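Local coordinates for motility protein B (Helicobacter pylori, PDB 3CYP) that probably forms the stator of the flagellar motor together with MotA and links the torque-generating machinery to the cell wall, at residues Q17-M20 with L21-R25; R65-R68 with V69-L73; D98-E101 with N102-K105; G77-P80 with N81-S84. One frame throughout, in Å; residues are numbered along the deposited sequence. Where two conformers were deposited one is given.

All four contacts are local, within the periplasmic OmpA-like domain of MotB, and they come in the order 1, 2, 4, 3. Contact 1 occupies the start of helix 17-30 and contact 2 the middle and later turns of helix 58-75; their centres lie about 12 Å apart, and Met20 and Ile23 pack on Val69, Val72 and Leu73. Contact 4, centred about 11 Å from the centre of contact 2, leads from helix 58-75 into strand 83-87. Contact 3, its centre about 32 Å from that of contact 4, takes in the N-cap and all of helix 100-105. Contacts 2 and 4 also meet the second subunit, so this β-α-β unit serves both core and dimer.

Contact 1 (Q17-M20 with L21-R25); sequences QDMM and LYIER
Residues Gln17 to Met20 and Leu21 to Arg25 make up the opening turns of one α-helix, in which each carbonyl of the first group receives the amide four residues on, from Leu21 N to Gln17 O at 3.1 Å through to Glu24 N on Met20 O at 2.9 Å. The bond from Ile23 N to Met19 O is the shortest of the four (2.8 Å) and almost straight, with an angle of 171° at the hydrogen.

The same pair carries the side-chain contact. Met19 and Ile23 are one turn apart, and their chains cross at a slant, with CG of Met19 resting 4.0 Å from CD1 of Ile23. Ile23 leans back along the helix because its CG1 lies beside its own backbone N, with chi1 at -65°; this carries CG1 to 3.2 Å from Met19 O, so the isoleucine branch flanks the oxygen that its amide binds. Leu21 repeats the pattern on the surface, its CG lying 3.6 Å from Gln17 O.

Tyr22 behaves differently. Its ring is turned away from the preceding turn, only CB staying near Asp18 O, and its hydroxyl bonds to the carbonyl of Asp3 while the ring meets Phe5 edge-to-face.

Met19 and Ile23 both also rest on Phe5, and Ile23 reaches helix 58-75. Chemically, then, the contact is divided: between the two segments every hydrogen bond is backbone to backbone, while the side-chain touch between the two turns is apolar and forms part of the hydrophobic core between this helix, strand 5-6 and helix 58-75.

Contact 2 (R65-R68 with V69-L73); sequences RAYR and VMKVL
Lys71 lays its aliphatic chain over one face of the Tyr67 ring, an i to i+4 overlap within helix 58-75. Its CG stands 3.9 Å from the ring centroid, 23° off the normal, a CH-π contact displaced toward the rim. Further along, CD passes 3.4 Å from Tyr67 CZ, and the chain then crosses the phenol end of the ring, CE lying nearest CE2. Two torsions bring the groups together: the lysine CG sits beside its own amide (chi1 -72°) and is thereby directed back toward the previous turn, while the tyrosine ring swings away from its backbone N at chi1 170°.

The polar ends meet through water. Water 1, in the ring plane at its edge, lies 2.8 Å from Tyr67 OH and accepts from Lys71 NZ at 2.7 Å. A second water accepts from the same NZ at 3.0 Å and more weakly from Arg68 NH1, which may ease the proximity of two like charges; Arg68 NE itself bonds to Asp13 O. Beneath these side chains runs the regular α-helical backbone, with Lys71 N held by Tyr67 O at 2.9 Å.

Tyr67, Met70 and Lys71 pack against Ile74 and Tyr67 of the second subunit, which places this flank of the helix in the dimer interface. On other flanks, Val72 and Leu73 meet helix 17-30, while Val69 and Met70 cover strands 108-114 and 83-87 respectively.

Contact 3 (D98-E101 with N102-K105); sequences DSLE and NRMK
Asn102 donates its backbone N-H to the hydroxyl oxygen of Ser99 (N to OG 3.1 Å), a nearly straight bond at 166° that caps the N-terminus of helix 100-105. Ser99 is the N-cap residue, and its OG is held between its own backbone N and carbonyl carbon (chi1 87°), from where it reaches an amide that has no earlier helical carbonyl to bind. The CB of Asn102 packs against the same oxygen.

Next, Arg103 N bonds to Ser99 O at 2.9 Å, the first α-helical bond of the turn. Its side chain folds back over Ser99 and Leu100: a bend at chi3 (-72°) brings the guanidinium over the start of the helix, with Leu100 CA 3.7 Å above its plane and displaced toward the rim. NH1 lies 3.4 Å from Ser99 C. NE is buried with no partner in the model, and NH1 meets Ser99 O at a poor angle, so the guanidinium lies against this backbone without bonding to it. Asp98 OD1, 6.4 Å from Arg103 NH1, is too far for a salt bridge but may weakly influence it.

Met104 continues the helical pattern, its N bonding to Leu100 O at 3.0 Å. Its CG lies 3.2 Å from that same oxygen and touches Leu100 CD1 at 4.2 Å, a light apolar contact on the surface. Lys105 N then bonds weakly to Asn102 O.

In the fold, this short helix lies between strands 83-87 and 108-114 in sequence, with Arg103 resting on Asp47, Thr48 and Asn97 of the adjoining loops, and Asn102 on Pro96.

Contact 4 (G77-P80 with N81-S84); sequences GVNP and NQLS
Val78 and Leu83 bracket a 3-10 turn in the return connection of a β-α-β unit, just after the Schellman motif in which Gly77, at positive phi, ends helix 58-75. Their packing is the tight part of the contact. The chains meet at about a right angle, with Val78 CG1 3.5 Å from Leu83 CD1 and 3.7 Å from CG. The valine branch points there because CG1 lies opposite its own backbone N (chi1 177°). The pair is buried: Val78 also meets helix 17-30, while Leu83 covers strand 38-44 and helix 58-75.

Between them the backbone turns sharply through two consecutive i to i+3 bonds, Gln82 N to Asn79 O at 2.9 Å and Leu83 N to Pro80 O at 3.0 Å. Both donors stand well above the carbonyl planes, the second by 61°, so neither lies on a lone pair. The outer rim of the turn meets the second subunit: Asn79 on its Lys56, Pro80 on its Asn64 and Asn81 on its Ser87.

The other side is looser and mediated by water. Asn79 and Gln82 approach with their amide planes 47° apart, and the nearest side-chain atoms, Asn79 CB and Gln82 OE1, are 3.7 Å from each other. The NE2 of Gln82 is held by Val37 O, which probably fixes the rotation of the amide, while its OE1 accepts a hydrogen bond from water 3 at 2.7 Å, the same water that accepts from Asn79 N at 2.9 Å.

Contact 1 (Q17-M20 with L21-R25)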
loop_
_atom_site.group_PDB
_atom_site.type_symbol
_atom_site.label_atom_id
_atom_site.label_comp_id
_atom_site.label_asym_id
_atom_site.label_seq_id
_atom_site.Cartn_x
_atom_site.Cartn_y
_atom_site.Cartn_z
ATOM N N GLN B 17 -16.904 11.535 8.560
ATOM C CA GLN B 17 -16.338 12.880 8.567
ATOM C C GLN B 17 -15.400 13.115 9.740
ATOM O O GLN B 17 -14.386 13.791 9.594
ATOM C CB GLN B 17 -17.458 13.921 8.570
ATOM C CG GLN B 17 -17.978 14.223 7.209
ATOM C CD GLN B 17 -18.821 15.500 7.192
ATOM O OE1 GLN B 17 -19.963 15.499 7.653
ATOM N NE2 GLN B 17 -18.242 16.598 6.696
ATOM N N ASP B 18 -15.734 12.584 10.907
ATOM C CA ASP B 18 -14.866 12.732 12.056
ATOM C C ASP B 18 -13.540 12.045 11.765
ATOM O O ASP B 18 -12.473 12.562 12.140
ATOM C CB ASP B 18 -15.498 12.118 13.294
ATOM C CG ASP B 18 -16.479 13.063 13.955
ATOM O OD1 ASP B 18 -17.207 12.591 14.844
ATOM O OD2 ASP B 18 -16.522 14.253 13.557
ATOM N N MET B 19 -13.610 10.884 11.116
ATOM C CA MET B 19 -12.353 10.159 10.834
ATOM C C MET B 19 -11.536 10.877 9.762
ATOM O O MET B 19 -10.301 10.892 9.855
ATOM C CB MET B 19 -12.597 8.704 10.436
ATOM C CG MET B 19 -11.302 7.862 10.548
ATOM S SD MET B 19 -11.462 6.184 9.884
ATOM C CE MET B 19 -12.495 5.441 11.127
ATOM N N MET B 20 -12.171 11.471 8.759
ATOM C CA MET B 20 -11.447 12.272 7.729
ATOM C C MET B 20 -10.676 13.404 8.408
ATOM O O MET B 20 -9.497 13.652 8.136
ATOM C CB MET B 20 -12.414 12.861 6.711
ATOM C CG MET B 20 -12.958 11.811 5.778
ATOM S SD MET B 20 -11.698 11.104 4.661
ATOM C CE MET B 20 -11.399 12.499 3.537
ATOM N N LEU B 21 -11.337 14.077 9.339
ATOM C CA LEU B 21 -10.709 15.187 10.038
ATOM C C LEU B 21 -9.508 14.722 10.846
ATOM O O LEU B 21 -8.503 15.425 10.912
ATOM C CB LEU B 21 -11.676 15.853 10.997
ATOM C CG LEU B 21 -12.608 16.851 10.357
ATOM C CD1 LEU B 21 -13.760 17.102 11.372
ATOM C CD2 LEU B 21 -11.840 18.105 10.004
ATOM N N TYR B 22 -9.614 13.560 11.455
ATOM C CA TYR B 22 -8.516 13.034 12.293
ATOM C C TYR B 22 -7.382 12.570 11.367
ATOM O O TYR B 22 -6.189 12.897 11.600
ATOM C CB TYR B 22 -8.997 11.922 13.222
ATOM C CG TYR B 22 -7.986 11.403 14.228
ATOM C CD1 TYR B 22 -6.855 12.129 14.576
ATOM C CD2 TYR B 22 -8.186 10.189 14.862
ATOM C CE1 TYR B 22 -5.958 11.651 15.480
ATOM C CE2 TYR B 22 -7.281 9.676 15.762
ATOM C CZ TYR B 22 -6.170 10.433 16.096
ATOM O OH TYR B 22 -5.266 9.935 16.994
ATOM N N ILE B 23 -7.732 11.877 10.292
ATOM C CA ILE B 23 -6.681 11.486 9.307
ATOM C C ILE B 23 -5.934 12.710 8.768
ATOM O O ILE B 23 -4.726 12.711 8.612
ATOM C CB ILE B 23 -7.267 10.656 8.158
ATOM C CG1 ILE B 23 -7.805 9.332 8.666
ATOM C CG2 ILE B 23 -6.206 10.402 7.056
ATOM C CD1 ILE B 23 -8.667 8.608 7.686
ATOM N N GLU B 24 -6.658 13.816 8.557
ATOM C CA GLU B 24 -6.042 15.038 8.060
ATOM C C GLU B 24 -5.006 15.558 9.058
ATOM O O GLU B 24 -3.974 16.107 8.656
ATOM C CB GLU B 24 -7.162 16.078 7.875
ATOM C CG GLU B 24 -6.798 17.413 7.335
ATOM C CD GLU B 24 -8.066 18.275 7.252
ATOM O OE1 GLU B 24 -9.062 17.756 6.705
ATOM O OE2 GLU B 24 -8.057 19.412 7.771
ATOM N N ARG B 25 -5.299 15.467 10.358
ATOM C CA ARG B 25 -4.330 15.938 11.380
ATOM C C ARG B 25 -3.051 15.112 11.328
ATOM O O ARG B 25 -1.923 15.621 11.480
ATOM C CB ARG B 25 -4.872 15.856 12.790
ATOM C CG ARG B 25 -6.002 16.766 13.101
ATOM C CD ARG B 25 -6.351 16.710 14.609
ATOM N NE ARG B 25 -5.460 17.485 15.474
ATOM C CZ ARG B 25 -5.689 17.705 16.790
ATOM N NH1 ARG B 25 -6.743 17.178 17.387
ATOM N NH2 ARG B 25 -4.875 18.435 17.518
#

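Contact 2 (R65-R68 with V69-L73)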
loop_
_atom_site.group_PDB
_atom_site.type_symbol
_atom_site.label_atom_id
_atom_site.label_comp_id
_atom_site.label_asym_id
_atom_site.label_seq_id
_atom_site.Cartn_x
_atom_site.Cartn_y
_atom_site.Cartn_z
ATOM N N ARG B 65 -9.502 -1.566 5.332
ATOM C CA ARG B 65 -9.426 -0.460 6.321
ATOM C C ARG B 65 -8.104 0.303 6.241
ATOM O O ARG B 65 -8.079 1.525 6.126
ATOM C CB ARG B 65 -9.648 -0.946 7.719
ATOM C CG ARG B 65 -11.109 -1.336 7.977
ATOM C CD ARG B 65 -11.275 -1.983 9.316
ATOM N NE ARG B 65 -12.694 -2.169 9.664
ATOM C CZ ARG B 65 -13.141 -2.976 10.624
ATOM N NH1 ARG B 65 -12.307 -3.685 11.359
ATOM N NH2 ARG B 65 -14.467 -3.056 10.871
ATOM N N ALA B 66 -7.010 -0.449 6.296
ATOM C CA ALA B 66 -5.675 0.154 6.289
ATOM C C ALA B 66 -5.411 0.829 4.961
ATOM O O ALA B 66 -4.912 1.961 4.913
ATOM C CB ALA B 66 -4.639 -0.882 6.591
ATOM N N TYR B 67 -5.717 0.138 3.859
ATOM C CA TYR B 67 -5.518 0.700 2.524
ATOM C C TYR B 67 -6.283 2.028 2.346
ATOM O O TYR B 67 -5.755 3.020 1.870
ATOM C CB TYR B 67 -5.932 -0.341 1.481
ATOM C CG TYR B 67 -6.007 0.207 0.072
ATOM C CD1 TYR B 67 -4.872 0.707 -0.554
ATOM C CD2 TYR B 67 -7.215 0.287 -0.611
ATOM C CE1 TYR B 67 -4.926 1.259 -1.845
ATOM C CE2 TYR B 67 -7.277 0.816 -1.918
ATOM C CZ TYR B 67 -6.117 1.279 -2.523
ATOM O OH TYR B 67 -6.118 1.800 -3.818
ATOM N N ARG B 68 -7.550 2.038 2.760
ATOM C CA ARG B 68 -8.388 3.211 2.613
ATOM C C ARG B 68 -7.854 4.382 3.421
ATOM O O ARG B 68 -7.828 5.492 2.934
ATOM C CB ARG B 68 -9.841 2.898 3.006
ATOM C CG ARG B 68 -10.518 2.071 1.898
ATOM C CD ARG B 68 -11.908 1.618 2.212
ATOM N NE ARG B 68 -12.723 2.596 2.928
ATOM C CZ ARG B 68 -13.444 3.572 2.375
ATOM N NH1 ARG B 68 -13.452 3.786 1.064
ATOM N NH2 ARG B 68 -14.154 4.366 3.148
ATOM N N VAL B 69 -7.407 4.117 4.639
ATOM C CA VAL B 69 -6.806 5.165 5.456
ATOM C C VAL B 69 -5.562 5.675 4.739
ATOM O O VAL B 69 -5.296 6.884 4.655
ATOM C CB VAL B 69 -6.519 4.711 6.878
ATOM C CG1 VAL B 69 -5.584 5.713 7.592
ATOM C CG2 VAL B 69 -7.871 4.589 7.627
ATOM N N MET B 70 -4.736 4.750 4.254
ATOM C CA MET B 70 -3.500 5.141 3.526
ATOM C C MET B 70 -3.790 6.053 2.302
ATOM O O MET B 70 -3.084 7.060 2.070
ATOM C CB MET B 70 -2.688 3.910 3.110
ATOM C CG MET B 70 -1.309 4.295 2.696
ATOM S SD MET B 70 -0.415 2.903 1.920
ATOM C CE MET B 70 -1.330 2.699 0.394
ATOM N N LYS B 71 -4.827 5.707 1.532
ATOM C CA LYS B 71 -5.214 6.512 0.374
ATOM C C LYS B 71 -5.570 7.914 0.795
ATOM O O LYS B 71 -5.168 8.887 0.145
ATOM C CB LYS B 71 -6.430 5.922 -0.338
ATOM C CG LYS B 71 -6.137 4.672 -1.087
ATOM C CD LYS B 71 -7.094 4.533 -2.264
ATOM C CE LYS B 71 -8.466 4.193 -1.836
ATOM N NZ LYS B 71 -9.319 4.075 -3.098
ATOM N N VAL B 72 -6.301 8.039 1.921
ATOM C CA VAL B 72 -6.637 9.362 2.442
ATOM C C VAL B 72 -5.430 10.168 2.853
ATOM O O VAL B 72 -5.290 11.341 2.498
ATOM C CB VAL B 72 -7.676 9.325 3.554
ATOM C CG1 VAL B 72 -7.935 10.757 4.060
ATOM C CG2 VAL B 72 -8.970 8.717 3.001
ATOM N N LEU B 73 -4.473 9.522 3.528
ATOM C CA LEU B 73 -3.242 10.226 3.852
ATOM C C LEU B 73 -2.556 10.805 2.589
ATOM O O LEU B 73 -1.979 11.907 2.578
ATOM C CB LEU B 73 -2.219 9.330 4.588
ATOM C CG LEU B 73 -2.656 8.949 6.010
ATOM C CD1 LEU B 73 -1.860 7.762 6.566
ATOM C CD2 LEU B 73 -2.601 10.170 6.926
HETATM O O HOH W 1 -8.704 2.068 -4.819
HETATM O O HOH W 2 -11.794 2.988 -1.786
#

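Contact 3 (D98-E101 with N102-K105)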
loop_
_atom_site.group_PDB
_atom_site.type_symbol
_atom_site.label_atom_id
_atom_site.label_comp_id
_atom_site.label_asym_id
_atom_site.label_seq_id
_atom_site.Cartn_x
_atom_site.Cartn_y
_atom_site.Cartn_z
ATOM N N ASP B 98 -14.157 -10.254 24.503
ATOM C CA ASP B 98 -15.061 -10.933 25.445
ATOM C C ASP B 98 -16.463 -10.322 25.530
ATOM O O ASP B 98 -17.418 -11.029 25.894
ATOM C CB ASP B 98 -14.416 -11.056 26.827
ATOM C CG ASP B 98 -14.006 -9.717 27.424
ATOM O OD1 ASP B 98 -14.448 -8.666 26.911
ATOM O OD2 ASP B 98 -13.250 -9.727 28.421
ATOM N N SER B 99 -16.592 -9.026 25.237
ATOM C CA SER B 99 -17.890 -8.343 25.196
ATOM C C SER B 99 -18.055 -7.573 23.895
ATOM O O SER B 99 -17.065 -7.275 23.223
ATOM C CB SER B 99 -18.015 -7.352 26.352
ATOM O OG SER B 99 -17.458 -6.080 26.006
ATOM N N LEU B 100 -19.289 -7.196 23.572
ATOM C CA LEU B 100 -19.579 -6.442 22.339
ATOM C C LEU B 100 -18.806 -5.123 22.272
ATOM O O LEU B 100 -18.219 -4.787 21.251
ATOM C CB LEU B 100 -21.074 -6.145 22.249
ATOM C CG LEU B 100 -21.548 -5.224 21.129
ATOM C CD1 LEU B 100 -21.024 -5.663 19.768
ATOM C CD2 LEU B 100 -23.068 -5.165 21.148
ATOM N N GLU B 101 -18.785 -4.386 23.375
ATOM C CA GLU B 101 -18.155 -3.072 23.404
ATOM C C GLU B 101 -16.620 -3.160 23.362
ATOM O O GLU B 101 -15.950 -2.308 22.774
ATOM C CB GLU B 101 -18.660 -2.289 24.628
ATOM C CG GLU B 101 -20.183 -2.059 24.586
ATOM C CD GLU B 101 -20.994 -3.277 25.049
ATOM O OE1 GLU B 101 -20.413 -4.099 25.802
ATOM O OE2 GLU B 101 -22.190 -3.406 24.653
ATOM N N ASN B 102 -16.050 -4.204 23.955
ATOM C CA ASN B 102 -14.617 -4.475 23.843
ATOM C C ASN B 102 -14.241 -4.906 22.410
ATOM O O ASN B 102 -13.256 -4.406 21.846
ATOM C CB ASN B 102 -14.183 -5.571 24.834
ATOM C CG ASN B 102 -14.001 -5.080 26.272
ATOM O OD1 ASN B 102 -14.094 -5.887 27.232
ATOM N ND2 ASN B 102 -13.732 -3.786 26.449
ATOM N N ARG B 103 -15.034 -5.794 21.817
ATOM C CA ARG B 103 -14.828 -6.198 20.415
ATOM C C ARG B 103 -14.830 -4.995 19.470
ATOM O O ARG B 103 -13.996 -4.901 18.531
ATOM C CB ARG B 103 -15.922 -7.173 19.961
ATOM C CG ARG B 103 -15.768 -8.538 20.500
ATOM C CD ARG B 103 -16.504 -9.579 19.641
ATOM N NE ARG B 103 -17.962 -9.531 19.760
ATOM C CZ ARG B 103 -18.648 -9.920 20.842
ATOM N NH1 ARG B 103 -18.017 -10.364 21.934
ATOM N NH2 ARG B 103 -19.978 -9.850 20.840
ATOM N N MET B 104 -15.780 -4.083 19.671
ATOM C CA MET B 104 -15.878 -2.906 18.813
ATOM C C MET B 104 -14.573 -2.115 18.763
ATOM O O MET B 104 -14.222 -1.584 17.702
ATOM C CB MET B 104 -17.008 -1.989 19.253
ATOM C CG MET B 104 -18.366 -2.579 18.949
ATOM S SD MET B 104 -19.680 -1.562 19.628
ATOM C CE MET B 104 -19.595 -0.234 18.403
ATOM N N LYS B 105 -13.870 -2.052 19.897
ATOM C CA LYS B 105 -12.581 -1.343 20.018
ATOM C C LYS B 105 -11.505 -1.926 19.093
ATOM O O LYS B 105 -10.560 -1.222 18.695
ATOM C CB LYS B 105 -12.063 -1.423 21.461
ATOM C CG LYS B 105 -12.832 -0.597 22.503
ATOM C CD LYS B 105 -12.359 0.850 22.552
ATOM C CE LYS B 105 -13.149 1.714 21.597
ATOM N NZ LYS B 105 -12.407 2.796 20.957
#

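Contact 4 (G77-P80 with N81-S84)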
loop_
_atom_site.group_PDB
_atom_site.type_symbol
_atom_site.label_atom_id
_atom_site.label_comp_id
_atom_site.label_asym_id
_atom_site.label_seq_id
_atom_site.Cartn_x
_atom_site.Cartn_y
_atom_site.Cartn_z
ATOM N N GLY B 77 -1.592 14.721 1.011
ATOM C CA GLY B 77 -0.286 15.152 0.629
ATOM C C GLY B 77 0.877 14.360 1.183
ATOM O O GLY B 77 2.014 14.734 0.949
ATOM N N VAL B 78 0.610 13.258 1.870
ATOM C CA VAL B 78 1.726 12.429 2.354
ATOM C C VAL B 78 2.360 11.754 1.153
ATOM O O VAL B 78 1.679 11.223 0.281
ATOM C CB VAL B 78 1.308 11.431 3.427
ATOM C CG1 VAL B 78 2.559 10.525 3.835
ATOM C CG2 VAL B 78 0.756 12.150 4.614
ATOM N N ASN B 79 3.690 11.765 1.147
ATOM C CA ASN B 79 4.442 11.151 0.060
ATOM C C ASN B 79 4.249 9.603 0.115
ATOM O O ASN B 79 4.501 9.008 1.148
ATOM C CB ASN B 79 5.909 11.511 0.251
ATOM C CG ASN B 79 6.241 12.960 -0.155
ATOM O OD1 ASN B 79 5.537 13.589 -0.956
ATOM N ND2 ASN B 79 7.312 13.501 0.438
ATOM N N PRO B 80 3.762 8.974 -0.985
ATOM C CA PRO B 80 3.677 7.513 -1.040
ATOM C C PRO B 80 4.982 6.800 -0.680
ATOM O O PRO B 80 4.954 5.722 -0.086
ATOM C CB PRO B 80 3.333 7.258 -2.494
ATOM C CG PRO B 80 2.517 8.417 -2.877
ATOM C CD PRO B 80 3.173 9.571 -2.203
ATOM N N ASN B 81 6.120 7.403 -1.018
ATOM C CA ASN B 81 7.395 6.806 -0.604
ATOM C C ASN B 81 7.529 6.576 0.907
ATOM O O ASN B 81 8.270 5.653 1.312
ATOM C CB ASN B 81 8.588 7.621 -1.106
ATOM C CG ASN B 81 9.897 6.884 -0.938
ATOM O OD1 ASN B 81 10.039 5.786 -1.458
ATOM N ND2 ASN B 81 10.836 7.468 -0.199
ATOM N N GLN B 82 6.852 7.360 1.746
ATOM C CA GLN B 82 6.953 7.218 3.173
ATOM C C GLN B 82 5.853 6.292 3.746
ATOM O O GLN B 82 5.819 6.064 4.951
ATOM C CB GLN B 82 6.855 8.566 3.847
ATOM C CG GLN B 82 8.161 9.353 3.881
ATOM C CD GLN B 82 7.912 10.725 4.409
ATOM O OE1 GLN B 82 7.217 11.525 3.760
ATOM N NE2 GLN B 82 8.375 10.986 5.616
ATOM N N LEU B 83 5.009 5.730 2.875
ATOM C CA LEU B 83 3.854 4.960 3.327
ATOM C C LEU B 83 3.849 3.494 2.925
ATOM O O LEU B 83 4.375 3.109 1.863
ATOM C CB LEU B 83 2.563 5.597 2.802
ATOM C CG LEU B 83 2.106 6.829 3.544
ATOM C CD1 LEU B 83 1.059 7.546 2.674
ATOM C CD2 LEU B 83 1.537 6.478 4.934
ATOM N N SER B 84 3.235 2.676 3.772
ATOM C CA SER B 84 2.870 1.302 3.473
ATOM C C SER B 84 1.636 0.983 4.297
ATOM O O SER B 84 1.299 1.726 5.224
ATOM C CB SER B 84 4.008 0.372 3.831
ATOM O OG SER B 84 4.288 0.376 5.196
HETATM O O HOH W 3 5.070 13.120 3.360
HETATM O O HOH W 4 8.732 13.150 2.575
#